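PDB 4NI6: putative surface anchored protein from Clostridium perfringens B, which probably forms part of the Ig-like repeat shaft of a cell-surface adhesin, stabilised by an autocatalytically formed internal ester bond. Local coordinates for residues K4-D10 with D32-D38; L50-L54 with E65-K69. One frame throughout, in Å; residues are numbered along the deposited sequence.

Contact 1 pairs two strands in one sheet of the Ig-like domain, and contact 2 is a hairpin pairing in the other, so together they sample both layers of the sandwich. Their centres lie about 12 Å apart. Along the chain they come in series: strand 31-39 completes contact 1, and strand 47-57, the next in sequence, opens contact 2 with 63-74. The layers meet through aliphatic side chains, with Ile37 CD1 3.9 Å from Leu50 CD2 and Val33 CG1 4.3 Å from Leu54 CD1. The core is thus shared, while the ester-linked Thr5 belongs to contact 1, joining its sheet covalently to strand 121-139 of the other layer.

Contact 1: K4-D10 with D32-D38; sequences KTTVAAD and DVKDTID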
ATOM      1  N   LYS A   4       3.679   7.460  -3.560  1.00 12.78           N
ATOM      2  CA  LYS A   4       4.811   6.704  -3.004  1.00 12.53           C
ATOM      3  C   LYS A   4       4.343   6.041  -1.724  1.00 11.44           C
ATOM      4  O   LYS A   4       3.481   6.566  -1.027  1.00 14.24           O
ATOM      5  CB  LYS A   4       5.945   7.667  -2.651  1.00 19.69           C
ATOM      6  CG  LYS A   4       6.588   8.329  -3.858  1.00 22.96           C
ATOM      7  CD  LYS A   4       7.353   9.592  -3.486  1.00 29.78           C
ATOM      8  CE  LYS A   4       8.409   9.310  -2.430  1.00 48.38           C
ATOM      9  NZ  LYS A   4       7.914   9.606  -1.055  1.00 53.86           N
ATOM     10  N   THR A   5       4.870   4.860  -1.422  1.00 11.34           N
ATOM     11  CA  THR A   5       4.391   4.094  -0.257  1.00 11.70           C
ATOM     12  C   THR A   5       5.537   3.482   0.533  1.00 10.78           C
ATOM     13  O   THR A   5       6.578   3.179  -0.030  1.00 13.59           O
ATOM     14  CB  THR A   5       3.421   2.987  -0.701  1.00 11.20           C
ATOM     15  OG1 THR A   5       4.165   2.012  -1.458  1.00 10.94           O
ATOM     16  CG2 THR A   5       2.279   3.500  -1.572  1.00 12.21           C
ATOM     17  N   THR A   6       5.329   3.406   1.839  1.00 10.24           N
ATOM     18  CA  THR A   6       6.279   2.769   2.740  1.00  9.64           C
ATOM     19  C   THR A   6       5.515   1.831   3.672  1.00  9.12           C
ATOM     20  O   THR A   6       4.701   2.267   4.486  1.00  9.49           O
ATOM     21  CB  THR A   6       7.022   3.817   3.579  1.00 11.68           C
ATOM     22  OG1 THR A   6       7.558   4.836   2.719  1.00 17.04           O
ATOM     23  CG2 THR A   6       8.168   3.183   4.346  1.00 14.73           C
ATOM     24  N   VAL A   7       5.830   0.539   3.599  1.00  9.04           N
ATOM     25  CA  VAL A   7       5.249  -0.427   4.520  1.00  8.88           C
ATOM     26  C   VAL A   7       5.949  -0.396   5.867  1.00  8.32           C
ATOM     27  O   VAL A   7       7.118  -0.071   5.957  1.00 10.26           O
ATOM     28  CB  VAL A   7       5.294  -1.854   3.909  1.00  9.14           C
ATOM     29  CG1 VAL A   7       6.716  -2.406   3.829  1.00 10.36           C
ATOM     30  CG2 VAL A   7       4.369  -2.815   4.634  1.00 10.67           C
ATOM     31  N   ALA A   8       5.202  -0.732   6.916  1.00  9.04           N
ATOM     32  CA  ALA A   8       5.786  -0.983   8.236  1.00 10.33           C
ATOM     33  C   ALA A   8       5.275  -2.327   8.701  1.00 10.34           C
ATOM     34  O   ALA A   8       4.065  -2.605   8.684  1.00 11.27           O
ATOM     35  CB  ALA A   8       5.379   0.092   9.221  1.00 12.02           C
ATOM     36  N   ALA A   9       6.209  -3.167   9.144  1.00 10.05           N
ATOM     37  CA  ALA A   9       5.895  -4.507   9.622  1.00 10.85           C
ATOM     38  C   ALA A   9       6.323  -4.580  11.087  1.00 12.50           C
ATOM     39  O   ALA A   9       7.512  -4.428  11.409  1.00 13.59           O
ATOM     40  CB  ALA A   9       6.669  -5.513   8.797  1.00 13.13           C
ATOM     41  N   ASP A  10       5.344  -4.590  11.985  1.00 14.91           N
ATOM     42  CA  ASP A  10       5.639  -4.439  13.414  1.00 17.60           C
ATOM     43  C   ASP A  10       6.483  -3.165  13.669  1.00 15.64           C
ATOM     44  O   ASP A  10       7.313  -3.120  14.556  1.00 18.28           O
ATOM     45  CB  ASP A  10       6.272  -5.718  13.978  1.00 22.72           C
ATOM     46  CG  ASP A  10       5.235  -6.949  13.929  1.00 63.48           C
ATOM     47  OD1 ASP A  10       3.809  -6.741  13.952  1.00105.42           O
ATOM     48  OD2 ASP A  10       5.885  -8.097  14.162  1.00 47.26           O
ATOM     49  N   ASP A  32       1.831  -7.149  12.393  1.00 18.31           N
ATOM     50  CA  ASP A  32       1.013  -5.950  12.134  1.00 15.61           C
ATOM     51  C   ASP A  32       1.541  -5.198  10.927  1.00 11.20           C
ATOM     52  O   ASP A  32       2.710  -4.828  10.895  1.00 13.54           O
ATOM     53  CB  ASP A  32       0.991  -5.042  13.362  1.00 21.30           C
ATOM     54  CG  ASP A  32       0.498  -5.754  14.608  1.00 27.58           C
ATOM     55  OD1 ASP A  32      -0.204  -6.786  14.492  1.00 36.31           O
ATOM     56  OD2 ASP A  32       0.839  -5.288  15.711  1.00 43.19           O
ATOM     57  N   VAL A  33       0.708  -5.036   9.906  1.00 10.16           N
ATOM     58  CA  VAL A  33       1.192  -4.458   8.654  1.00  9.59           C
ATOM     59  C   VAL A  33       0.428  -3.170   8.388  1.00  9.23           C
ATOM     60  O   VAL A  33      -0.799  -3.167   8.353  1.00 10.37           O
ATOM     61  CB  VAL A  33       0.976  -5.410   7.466  1.00 10.36           C
ATOM     62  CG1 VAL A  33       1.489  -4.792   6.157  1.00 12.03           C
ATOM     63  CG2 VAL A  33       1.675  -6.736   7.724  1.00 11.71           C
ATOM     64  N   LYS A  34       1.172  -2.080   8.311  1.00  8.41           N
ATOM     65  CA  LYS A  34       0.605  -0.764   8.034  1.00  8.89           C
ATOM     66  C   LYS A  34       1.323  -0.193   6.819  1.00  8.94           C
ATOM     67  O   LYS A  34       2.372  -0.692   6.387  1.00 11.61           O
ATOM     68  CB  LYS A  34       0.820   0.183   9.224  1.00 13.96           C
ATOM     69  CG  LYS A  34       0.070  -0.188  10.483  1.00 16.94           C
ATOM     70  CD  LYS A  34       0.382   0.791  11.601  1.00 29.37           C
ATOM     71  CE  LYS A  34       0.195   0.142  12.964  1.00 43.34           C
ATOM     72  NZ  LYS A  34      -0.206   1.134  13.999  1.00 65.83           N
ATOM     73  N   ASP A  35       0.694   0.758   6.141  1.00  9.18           N
ATOM     74  CA  ASP A  35       1.317   1.375   4.979  1.00  8.89           C
ATOM     75  C   ASP A  35       1.080   2.885   5.018  1.00  8.65           C
ATOM     76  O   ASP A  35      -0.013   3.335   5.393  1.00  9.70           O
ATOM     77  CB  ASP A  35       0.675   0.824   3.697  1.00  8.92           C
ATOM     78  CG  ASP A  35       1.502   1.087   2.448  1.00  8.74           C
ATOM     79  OD1 ASP A  35       2.698   0.688   2.469  1.00  8.94           O
ATOM     80  OD2 ASP A  35       0.980   1.609   1.431  1.00  9.55           O
ATOM     81  N   THR A  36       2.150   3.621   4.784  1.00  9.14           N
ATOM     82  CA  THR A  36       2.069   5.083   4.642  1.00  9.29           C
ATOM     83  C   THR A  36       2.095   5.462   3.168  1.00  9.82           C
ATOM     84  O   THR A  36       2.923   4.961   2.399  1.00 11.56           O
ATOM     85  CB  THR A  36       3.241   5.738   5.373  1.00 11.81           C
ATOM     86  OG1 THR A  36       3.159   5.358   6.753  1.00 14.33           O
ATOM     87  CG2 THR A  36       3.189   7.220   5.307  1.00 15.06           C
ATOM     88  N   ILE A  37       1.166   6.336   2.760  1.00 10.29           N
ATOM     89  CA  ILE A  37       0.979   6.737   1.350  1.00 10.30           C
ATOM     90  C   ILE A  37       1.205   8.245   1.205  1.00 10.50           C
ATOM     91  O   ILE A  37       0.484   9.042   1.828  1.00 11.07           O
ATOM     92  CB  ILE A  37      -0.452   6.387   0.856  1.00  9.79           C
ATOM     93  CG1 ILE A  37      -0.829   4.903   1.078  1.00 11.14           C
ATOM     94  CG2 ILE A  37      -0.596   6.759  -0.625  1.00 11.30           C
ATOM     95  CD1 ILE A  37      -1.468   4.610   2.420  1.00 11.67           C
ATOM     96  N   ASP A  38       2.317   8.584   0.565  1.00 10.72           N
ATOM     97  CA  ASP A  38       2.583   9.978   0.209  1.00 11.17           C
ATOM     98  C   ASP A  38       2.068  10.267  -1.185  1.00 11.43           C
ATOM     99  O   ASP A  38       2.502   9.656  -2.155  1.00 14.16           O
ATOM    100  CB  ASP A  38       4.081  10.229   0.273  1.00 13.46           C
ATOM    101  CG  ASP A  38       4.627  10.073   1.677  1.00 14.63           C
ATOM    102  OD1 ASP A  38       4.075  10.708   2.598  1.00 16.49           O
ATOM    103  OD2 ASP A  38       5.467   9.172   1.899  1.00 18.94           O
TER
HETATM  104  O   HOH W   1       5.494   6.515   1.745  1.00 23.59           O
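Asp35 lays its carboxylate over the side chain of Thr5, two residues along from its bridge partner Val7 on the same face, with OD2 3.5 Å from Thr5 CB. The torsion explains the reach: CG stands anti to the Asp35 backbone N (chi1 -163°), which swings the carboxylate towards the neighbouring strand. Thr5 OG1 is covalently joined to Gln135 CD, forming the Thr-Gln ester cross-link of this domain, and Asp35 OD2 also lies close to another carboxylate oxygen, Glu102 OE1, so the carboxylate borders the cross-link site.

On the same face, Val7 turns CG2 to Val33 CG1 at 3.8 Å, where the branches meet obliquely. The opposite face carries Lys4, Thr6, Ala8, Lys34, Thr36 and Asp38. There a water lies 2.8 Å from Thr6 OG1, 2.7 Å from Asp38 OD2 and 3.1 Å from Thr36 O, while Lys4 NZ makes a long salt bridge to that OD2 at 3.9 Å; the other carboxylate oxygen, OD1, is held by Gln82.

The backbones run antiparallel, at 160° between short-segment axes. Lys4 with Asp38, Thr6 with Thr36 and Ala8 with Lys34 are hydrogen-bonded pairs, each with reciprocal N-H to O=C bonds; Thr6 N to Thr36 O is 2.9 Å. Past the end of strand 3-9, Asp10 N still bonds Asp32 O at 2.9 Å, but the return bond from Asp32 N goes to the side-chain oxygen Asp10 OD1.

The pair lies in the middle of an antiparallel sheet, with strand 12-13 beyond 3-9 and strand 81-90 beyond 31-39. Its face of Thr5, Val7, Ala9, Val33, Asp35 and Ile37 packs onto strands 97-106 and 121-139 of the facing layer, with Val7 and Asp35 on Val100 and Ala9 and Val33 on Leu137.

Contact 2: L50-L54 with E65-K69; sequences LTGKL and EVATK
Leu54 faces both Val66 and Ala67 in a classic beta bulge within the antiparallel hairpin of strands 47-57 and 63-74. The evidence is at Leu54 O, which receives Val66 N at 2.8 Å and, weakly, Ala67 N at 3.4 Å. Leu54 N in turn bonds Ala67 O, and Leu54 CB lies 4.1 Å from Ala67 CB. Beyond the bulge the register is regular: Gly52 and Lys69 form a hydrogen-bonded pair, in which Gly52 N bonds Lys69 O at 2.8 Å, with Lys69 N returning to Gly52 O.

On the other face, Lys53 runs beside Thr68, both pointing the same way. Its chain stays extended until the last torsion, where it bends (chi4 -59°) and NZ ties the two strands together: it donates to Thr68 OG1 (3.0 Å) and forms a salt bridge with Glu65 OE1 (2.9 Å), meeting that oxygen from 36° out of the carboxylate plane. Thr68 OG1 also makes a weak 3.5 Å bond to Gly52 O, which may help orient the hydroxyl.

Further out, Leu54 packs on Tyr98 and Val100 of strand 97-106, the partner of 47-57 on its other edge, and Thr51 OG1 bonds Thr70 OG1.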
ATOM      1  N   LEU A  50      -9.505   4.543  -1.238  1.00  9.62           N
ATOM      2  CA  LEU A  50      -8.139   4.002  -1.195  1.00  8.97           C
ATOM      3  C   LEU A  50      -8.216   2.509  -0.933  1.00  9.09           C
ATOM      4  O   LEU A  50      -8.701   2.101   0.133  1.00  9.78           O
ATOM      5  CB  LEU A  50      -7.339   4.705  -0.105  1.00 10.09           C
ATOM      6  CG  LEU A  50      -5.892   4.191   0.030  1.00  9.60           C
ATOM      7  CD1 LEU A  50      -5.063   4.513  -1.201  1.00 10.52           C
ATOM      8  CD2 LEU A  50      -5.215   4.720   1.284  1.00 11.62           C
ATOM      9  N   THR A  51      -7.811   1.728  -1.911  1.00  9.21           N
ATOM     10  CA  THR A  51      -7.720   0.262  -1.712  1.00  8.83           C
ATOM     11  C   THR A  51      -6.275  -0.165  -1.621  1.00  8.26           C
ATOM     12  O   THR A  51      -5.479   0.055  -2.516  1.00  9.30           O
ATOM     13  CB  THR A  51      -8.373  -0.494  -2.878  1.00 10.16           C
ATOM     14  OG1 THR A  51      -9.761  -0.161  -2.937  1.00 10.75           O
ATOM     15  CG2 THR A  51      -8.218  -2.032  -2.697  1.00 11.46           C
ATOM     16  N   GLY A  52      -5.934  -0.786  -0.491  1.00  8.77           N
ATOM     17  CA  GLY A  52      -4.617  -1.396  -0.307  1.00  9.26           C
ATOM     18  C   GLY A  52      -4.717  -2.896  -0.307  1.00  8.75           C
ATOM     19  O   GLY A  52      -5.703  -3.453   0.147  1.00  9.81           O
ATOM     20  N   LYS A  53      -3.753  -3.509  -0.971  1.00  8.68           N
ATOM     21  CA  LYS A  53      -3.670  -4.965  -1.034  1.00  9.49           C
ATOM     22  C   LYS A  53      -2.307  -5.421  -0.575  1.00 10.02           C
ATOM     23  O   LYS A  53      -1.273  -4.841  -0.913  1.00 12.00           O
ATOM     24  CB  LYS A  53      -3.916  -5.449  -2.445  1.00 10.63           C
ATOM     25  CG  LYS A  53      -5.346  -5.199  -2.907  1.00 12.25           C
ATOM     26  CD  LYS A  53      -5.558  -5.623  -4.341  1.00 14.67           C
ATOM     27  CE  LYS A  53      -6.991  -5.334  -4.769  1.00 16.12           C
ATOM     28  NZ  LYS A  53      -7.934  -6.078  -3.875  1.00 20.53           N
ATOM     29  N   LEU A  54      -2.296  -6.495   0.222  1.00  9.28           N
ATOM     30  CA  LEU A  54      -1.058  -7.147   0.629  1.00  9.82           C
ATOM     31  C   LEU A  54      -0.931  -8.409  -0.222  1.00  8.51           C
ATOM     32  O   LEU A  54      -1.796  -9.280  -0.163  1.00 10.00           O
ATOM     33  CB  LEU A  54      -1.106  -7.513   2.119  1.00 10.10           C
ATOM     34  CG  LEU A  54       0.162  -8.097   2.723  1.00 10.50           C
ATOM     35  CD1 LEU A  54       1.325  -7.128   2.602  1.00 10.00           C
ATOM     36  CD2 LEU A  54      -0.081  -8.479   4.176  1.00 13.56           C
ATOM     37  N   GLU A  65      -3.137 -12.635  -3.460  1.00 12.83           N
ATOM     38  CA  GLU A  65      -3.619 -11.674  -2.484  1.00 12.94           C
ATOM     39  C   GLU A  65      -3.798 -12.339  -1.129  1.00 11.01           C
ATOM     40  O   GLU A  65      -4.437 -13.392  -1.019  1.00 15.09           O
ATOM     41  CB  GLU A  65      -4.929 -11.051  -2.941  1.00 13.93           C
ATOM     42  CG  GLU A  65      -5.424  -9.942  -2.042  1.00 15.15           C
ATOM     43  CD  GLU A  65      -6.702  -9.341  -2.579  1.00 16.31           C
ATOM     44  OE1 GLU A  65      -6.653  -8.627  -3.600  1.00 22.87           O
ATOM     45  OE2 GLU A  65      -7.760  -9.558  -1.967  1.00 18.24           O
ATOM     46  N   VAL A  66      -3.252 -11.681  -0.113  0.50 12.93           N
ATOM     47  CA  VAL A  66      -3.345 -12.110   1.279  0.50 12.07           C
ATOM     48  C   VAL A  66      -4.438 -11.324   1.986  0.50 11.14           C
ATOM     49  O   VAL A  66      -5.165 -11.876   2.803  0.50 14.27           O
ATOM     50  CB  VAL A  66      -2.014 -11.870   2.019  0.50  9.98           C
ATOM     51  CG1 VAL A  66      -2.129 -12.250   3.492  0.50 12.06           C
ATOM     52  CG2 VAL A  66      -0.899 -12.650   1.341  0.50 12.25           C
ATOM     53  N   ALA A  67      -4.493 -10.018   1.724  1.00 10.43           N
ATOM     54  CA  ALA A  67      -5.404  -9.118   2.439  1.00  9.78           C
ATOM     55  C   ALA A  67      -5.742  -7.958   1.510  1.00 10.30           C
ATOM     56  O   ALA A  67      -4.930  -7.565   0.684  1.00 10.12           O
ATOM     57  CB  ALA A  67      -4.761  -8.573   3.709  1.00 12.12           C
ATOM     58  N   THR A  68      -6.915  -7.380   1.720  1.00 10.90           N
ATOM     59  CA  THR A  68      -7.331  -6.171   1.023  1.00 10.48           C
ATOM     60  C   THR A  68      -8.100  -5.316   2.025  1.00 10.91           C
ATOM     61  O   THR A  68      -8.880  -5.830   2.810  1.00 11.69           O
ATOM     62  CB  THR A  68      -8.133  -6.532  -0.250  1.00 12.38           C
ATOM     63  OG1 THR A  68      -8.377  -5.343  -1.019  1.00 12.91           O
ATOM     64  CG2 THR A  68      -9.481  -7.184   0.057  1.00 12.37           C
ATOM     65  N   LYS A  69      -7.953  -3.997   1.883  1.00 10.60           N
ATOM     66  CA  LYS A  69      -8.689  -3.055   2.709  1.00 10.66           C
ATOM     67  C   LYS A  69      -8.990  -1.825   1.909  1.00  9.26           C
ATOM     68  O   LYS A  69      -8.106  -1.310   1.231  1.00 10.25           O
ATOM     69  CB  LYS A  69      -7.866  -2.651   3.926  1.00 13.41           C
ATOM     70  CG  LYS A  69      -8.656  -1.809   4.899  1.00 18.48           C
ATOM     71  CD  LYS A  69      -7.927  -1.665   6.218  1.00 22.22           C
ATOM     72  CE  LYS A  69      -8.443  -0.477   7.011  1.00 30.63           C
ATOM     73  NZ  LYS A  69      -9.862  -0.646   7.427  1.00 33.91           N
TER